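Local coordinates for thioesterase (Streptomyces coelicolor, PDB 3QMW), which is a thioesterase of the alpha/beta hydrolase fold from the prodiginine biosynthetic pathway, probably hydrolysing thioester bonds, at residues 37-42 with 104-109; 123-128 with 200-205. All coordinates share one frame; numbering follows the deposited sequence.

From the N terminus, strand 31-36 runs into the loop holding 37-42, and contact 1 closes when the chain returns at 104-109, the turn from strand 99-104 into helix 106-120. Contact 2 opens after that helix, at 123-128, and closes at 200-205, the entry to strand 203-208. The two are therefore in series, neither nested nor crossed; their centres are 19 Å apart and their nearest atoms about 8 Å. Both join neighbouring strands of one parallel sheet: contact 1 lies where strands 31-36 and 99-104 end, contact 2 where strands 129-132 and 203-208 begin. Helix 106-120 bridges them along the chain.

Contact 1: 37-42 with 104-109; sequences PYAGGT and HSMGAL
The backbones of 37-42 and 104-109 come nearest at two pairs, P37 with G107 and Y38 with M106, each with CA atoms 5.0 Å apart. Segment 104-109 has the pattern of a nucleophile elbow, the tight strand-to-helix turn of alpha/beta hydrolases: S105 has phi/psi of 60/-132°, and helix 106-120 starts directly after it. S105 OG is hydrogen-bonded to H239 NE2, consistent with a Ser-His-Asp triad completed by D211. The loop 37-42 follows strand 31-36 and makes a type II turn, closed by G41 N to Y38 O at 2.9 Å.

Y38 carries much of the contact. Its CA gives a C-H...O contact to H104 O at 3.5 Å, and its ring carbon CD1 lies 3.8 Å from H104 CD2, at the imidazole's edge and near that ring's plane. Chi1 of 43° sets the phenol between its own backbone N and carbonyl carbon and turns it away from the elbow, and the ring packs edge-to-face with F240. The imidazole is fixed from beyond the contact, ND1 by S132 OG and NE2 by H239 O. A39 CB rests 4.0 Å from M106 CB, an apolar contact, and D184 of helix 178-189 touches both side chains. One water spans the gap, 2.6 Å from S105 OG and weakly bound by A39 N at 3.3 Å.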
loop_
_atom_site.group_PDB
_atom_site.type_symbol
_atom_site.label_atom_id
_atom_site.label_comp_id
_atom_site.label_asym_id
_atom_site.label_seq_id
_atom_site.Cartn_x
_atom_site.Cartn_y
_atom_site.Cartn_z
ATOM N N PRO D 37 10.958 16.602 -1.725
ATOM C CA PRO D 37 10.384 16.733 -3.056
ATOM C C PRO D 37 11.405 16.777 -4.166
ATOM O O PRO D 37 12.608 16.757 -3.926
ATOM C CB PRO D 37 9.632 18.074 -2.993
ATOM C CG PRO D 37 9.576 18.440 -1.554
ATOM C CD PRO D 37 10.812 17.859 -0.969
ATOM N N TYR D 38 10.903 16.830 -5.387
ATOM C CA TYR D 38 11.762 16.891 -6.549
ATOM C C TYR D 38 12.155 18.338 -6.772
ATOM O O TYR D 38 11.645 19.250 -6.091
ATOM C CB TYR D 38 11.078 16.299 -7.793
ATOM C CG TYR D 38 9.631 16.690 -7.975
ATOM C CD1 TYR D 38 8.603 15.807 -7.642
ATOM C CD2 TYR D 38 9.283 17.931 -8.482
ATOM C CE1 TYR D 38 7.259 16.161 -7.807
ATOM C CE2 TYR D 38 7.954 18.292 -8.645
ATOM C CZ TYR D 38 6.944 17.402 -8.302
ATOM O OH TYR D 38 5.625 17.757 -8.451
ATOM N N ALA D 39 13.075 18.530 -7.716
ATOM C CA ALA D 39 13.513 19.850 -8.136
ATOM C C ALA D 39 12.325 20.668 -8.553
ATOM O O ALA D 39 11.613 20.286 -9.474
ATOM C CB ALA D 39 14.481 19.745 -9.299
ATOM N N GLY D 40 12.127 21.798 -7.877
ATOM C CA GLY D 40 11.068 22.757 -8.207
ATOM C C GLY D 40 9.767 22.418 -7.497
ATOM O O GLY D 40 8.731 23.061 -7.733
ATOM N N GLY D 41 9.837 21.418 -6.618
ATOM C CA GLY D 41 8.662 20.843 -6.001
ATOM C C GLY D 41 8.398 21.449 -4.655
ATOM O O GLY D 41 9.188 22.221 -4.136
ATOM N N THR D 42 7.263 21.082 -4.093
ATOM C CA THR D 42 6.822 21.592 -2.809
ATOM C C THR D 42 6.280 20.407 -2.019
ATOM O O THR D 42 6.360 19.278 -2.482
ATOM C CB THR D 42 5.750 22.679 -3.008
ATOM O OG1 THR D 42 4.519 22.093 -3.459
ATOM C CG2 THR D 42 6.228 23.697 -4.043
ATOM N N HIS D 104 12.500 11.890 -3.829
ATOM C CA HIS D 104 12.343 11.595 -5.218
ATOM C C HIS D 104 13.219 12.507 -6.020
ATOM O O HIS D 104 13.105 13.677 -5.926
ATOM C CB HIS D 104 10.903 11.802 -5.638
ATOM C CG HIS D 104 10.665 11.583 -7.094
ATOM N ND1 HIS D 104 10.796 10.360 -7.687
ATOM C CD2 HIS D 104 10.286 12.425 -8.071
ATOM C CE1 HIS D 104 10.548 10.460 -8.970
ATOM N NE2 HIS D 104 10.239 11.705 -9.229
ATOM N N SER D 105 14.071 11.966 -6.860
ATOM C CA SER D 105 14.891 12.813 -7.682
ATOM C C SER D 105 15.761 13.692 -6.791
ATOM O O SER D 105 16.423 13.220 -5.928
ATOM C CB SER D 105 14.009 13.630 -8.595
ATOM O OG SER D 105 14.727 14.082 -9.706
ATOM N N MET D 106 15.809 14.969 -7.068
ATOM C CA MET D 106 16.603 15.862 -6.284
ATOM C C MET D 106 16.446 15.548 -4.821
ATOM O O MET D 106 17.384 15.666 -4.080
ATOM C CB MET D 106 16.275 17.306 -6.617
ATOM C CG MET D 106 17.072 18.338 -5.908
ATOM S SD MET D 106 16.302 18.769 -4.383
ATOM C CE MET D 106 16.733 20.440 -4.223
ATOM N N GLY D 107 15.241 15.196 -4.410
ATOM C CA GLY D 107 14.959 14.750 -3.045
ATOM C C GLY D 107 15.733 13.509 -2.620
ATOM O O GLY D 107 16.070 13.357 -1.454
ATOM N N ALA D 108 15.996 12.610 -3.562
ATOM C CA ALA D 108 16.795 11.410 -3.301
ATOM C C ALA D 108 18.238 11.777 -2.968
ATOM O O ALA D 108 18.776 11.376 -1.928
ATOM C CB ALA D 108 16.782 10.507 -4.508
ATOM N N LEU D 109 18.858 12.534 -3.869
ATOM C CA LEU D 109 20.221 13.028 -3.671
ATOM C C LEU D 109 20.301 13.778 -2.350
ATOM O O LEU D 109 21.219 13.556 -1.571
ATOM C CB LEU D 109 20.656 13.923 -4.853
ATOM C CG LEU D 109 22.122 14.403 -4.910
ATOM C CD1 LEU D 109 23.114 13.320 -4.501
ATOM C CD2 LEU D 109 22.462 14.933 -6.286
HETATM O O HOH W 1 14.955 16.649 -9.733
#

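Contact 2: 123-128 with 200-205; sequences APRPRH and DCPTTA
One side-chain hydrogen bond joins 123-128 to 200-205: H128 NE2 donates to T204 OG1, modelled at 2.5 Å, a doubtful length that is probably too short, with an N-H...O angle of 145°. The hydroxyl approaches at the imidazole edge, near the ring plane. E258 OE1 is a second hydrogen-bond partner of T204 OG1.

The nonpolar contacts fall in two places, P202 against H128 and C201 against P126. P202 CG sits over the H128 ring as a CH-pi contact, 4.2 Å from the centroid and 28° off the normal, while the carbonyl O of P202 lies over the same face, offset toward the rim. H128 stacks with F130 as well. Further along, P126 CG meets C201 SG at 3.9 Å.

The R125 guanidinium lies against the backbone, with C201 CA and D200 O over one face, and its NH1 makes a weak bond to P126 O within its own segment. The carboxylate of D200 is not in contact with it: R125 NE and D200 OD2 are 5.5 Å apart, and D200 OD1 is hydrogen-bonded to T227 OG1.

The touching parts run 24° from parallel, and P202 and L129 share a backbone hydrogen bond. Such side-by-side entry into adjacent strands, 129-132 and 203-208, is characteristic of the mostly parallel central sheet of the alpha/beta hydrolase fold; the six strands counted here are all parallel.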
loop_
_atom_site.group_PDB
_atom_site.type_symbol
_atom_site.label_atom_id
_atom_site.label_comp_id
_atom_site.label_asym_id
_atom_site.label_seq_id
_atom_site.Cartn_x
_atom_site.Cartn_y
_atom_site.Cartn_z
ATOM N N ALA D 123 24.062 11.552 15.084
ATOM C CA ALA D 123 22.630 11.535 15.386
ATOM C C ALA D 123 22.085 10.113 15.266
ATOM O O ALA D 123 22.597 9.338 14.457
ATOM C CB ALA D 123 21.891 12.455 14.439
ATOM N N PRO D 124 21.041 9.765 16.058
ATOM C CA PRO D 124 20.473 8.410 16.004
ATOM C C PRO D 124 20.086 8.032 14.576
ATOM O O PRO D 124 19.292 8.736 13.959
ATOM C CB PRO D 124 19.232 8.499 16.901
ATOM C CG PRO D 124 19.432 9.703 17.751
ATOM C CD PRO D 124 20.275 10.649 16.960
ATOM N N ARG D 125 20.646 6.938 14.059
ATOM C CA ARG D 125 20.571 6.638 12.624
ATOM C C ARG D 125 19.163 6.204 12.187
ATOM O O ARG D 125 18.347 5.807 13.029
ATOM C CB ARG D 125 21.634 5.592 12.230
ATOM C CG ARG D 125 21.167 4.122 12.105
ATOM C CD ARG D 125 21.939 3.428 10.968
ATOM N NE ARG D 125 21.890 1.962 11.020
ATOM C CZ ARG D 125 20.858 1.206 10.637
ATOM N NH1 ARG D 125 19.734 1.752 10.172
ATOM N NH2 ARG D 125 20.950 -0.119 10.727
ATOM N N PRO D 126 18.884 6.272 10.865
ATOM C CA PRO D 126 17.541 6.059 10.338
ATOM C C PRO D 126 17.193 4.589 10.156
ATOM O O PRO D 126 18.088 3.747 10.087
ATOM C CB PRO D 126 17.606 6.741 8.972
ATOM C CG PRO D 126 18.987 6.483 8.521
ATOM C CD PRO D 126 19.846 6.510 9.769
ATOM N N ARG D 127 15.898 4.308 10.057
ATOM C CA ARG D 127 15.392 2.940 9.914
ATOM C C ARG D 127 15.535 2.459 8.486
ATOM O O ARG D 127 15.890 1.307 8.250
ATOM C CB ARG D 127 13.918 2.860 10.327
ATOM C CG ARG D 127 13.665 3.231 11.787
ATOM C CD ARG D 127 13.969 2.067 12.728
ATOM N NE ARG D 127 14.452 2.517 14.041
ATOM C CZ ARG D 127 15.737 2.657 14.388
ATOM N NH1 ARG D 127 16.724 2.392 13.527
ATOM N NH2 ARG D 127 16.042 3.073 15.620
ATOM N N HIS D 128 15.253 3.348 7.538
ATOM C CA HIS D 128 15.257 2.995 6.122
ATOM C C HIS D 128 15.558 4.218 5.275
ATOM O O HIS D 128 15.385 5.342 5.722
ATOM C CB HIS D 128 13.891 2.416 5.731
ATOM C CG HIS D 128 13.976 1.282 4.763
ATOM N ND1 HIS D 128 13.861 -0.030 5.156
ATOM C CD2 HIS D 128 14.192 1.259 3.426
ATOM C CE1 HIS D 128 13.993 -0.815 4.102
ATOM N NE2 HIS D 128 14.195 -0.058 3.040
ATOM N N ASP D 200 25.142 2.298 6.903
ATOM C CA ASP D 200 24.773 1.019 7.522
ATOM C C ASP D 200 23.266 0.727 7.467
ATOM O O ASP D 200 22.853 -0.427 7.652
ATOM C CB ASP D 200 25.265 0.956 8.974
ATOM C CG ASP D 200 26.787 0.955 9.084
ATOM O OD1 ASP D 200 27.463 0.463 8.147
ATOM O OD2 ASP D 200 27.305 1.440 10.122
ATOM N N CYS D 201 22.452 1.757 7.226
ATOM C CA CYS D 201 20.995 1.578 7.145
ATOM C C CYS D 201 20.601 0.904 5.824
ATOM O O CYS D 201 21.362 0.952 4.849
ATOM C CB CYS D 201 20.253 2.917 7.296
ATOM S SG CYS D 201 20.222 3.936 5.793
ATOM N N PRO D 202 19.418 0.263 5.799
ATOM C CA PRO D 202 18.932 -0.413 4.605
ATOM C C PRO D 202 18.269 0.548 3.625
ATOM O O PRO D 202 17.591 1.489 4.031
ATOM C CB PRO D 202 17.926 -1.418 5.163
ATOM C CG PRO D 202 17.401 -0.780 6.378
ATOM C CD PRO D 202 18.516 0.054 6.945
ATOM N N THR D 203 18.464 0.278 2.342
ATOM C CA THR D 203 18.114 1.207 1.285
ATOM C C THR D 203 17.208 0.544 0.265
ATOM O O THR D 203 17.447 -0.591 -0.130
ATOM C CB THR D 203 19.401 1.714 0.592
ATOM O OG1 THR D 203 20.075 2.612 1.473
ATOM C CG2 THR D 203 19.101 2.428 -0.723
ATOM N N THR D 204 16.170 1.260 -0.157
ATOM C CA THR D 204 15.295 0.796 -1.220
ATOM C C THR D 204 15.201 1.861 -2.310
ATOM O O THR D 204 14.923 3.022 -2.022
ATOM C CB THR D 204 13.897 0.487 -0.694
ATOM O OG1 THR D 204 13.988 -0.139 0.593
ATOM C CG2 THR D 204 13.153 -0.418 -1.680
ATOM N N ALA D 205 15.435 1.458 -3.558
ATOM C CA ALA D 205 15.472 2.389 -4.673
ATOM C C ALA D 205 14.456 2.013 -5.746
ATOM O O ALA D 205 14.334 0.849 -6.112
ATOM C CB ALA D 205 16.869 2.447 -5.267
#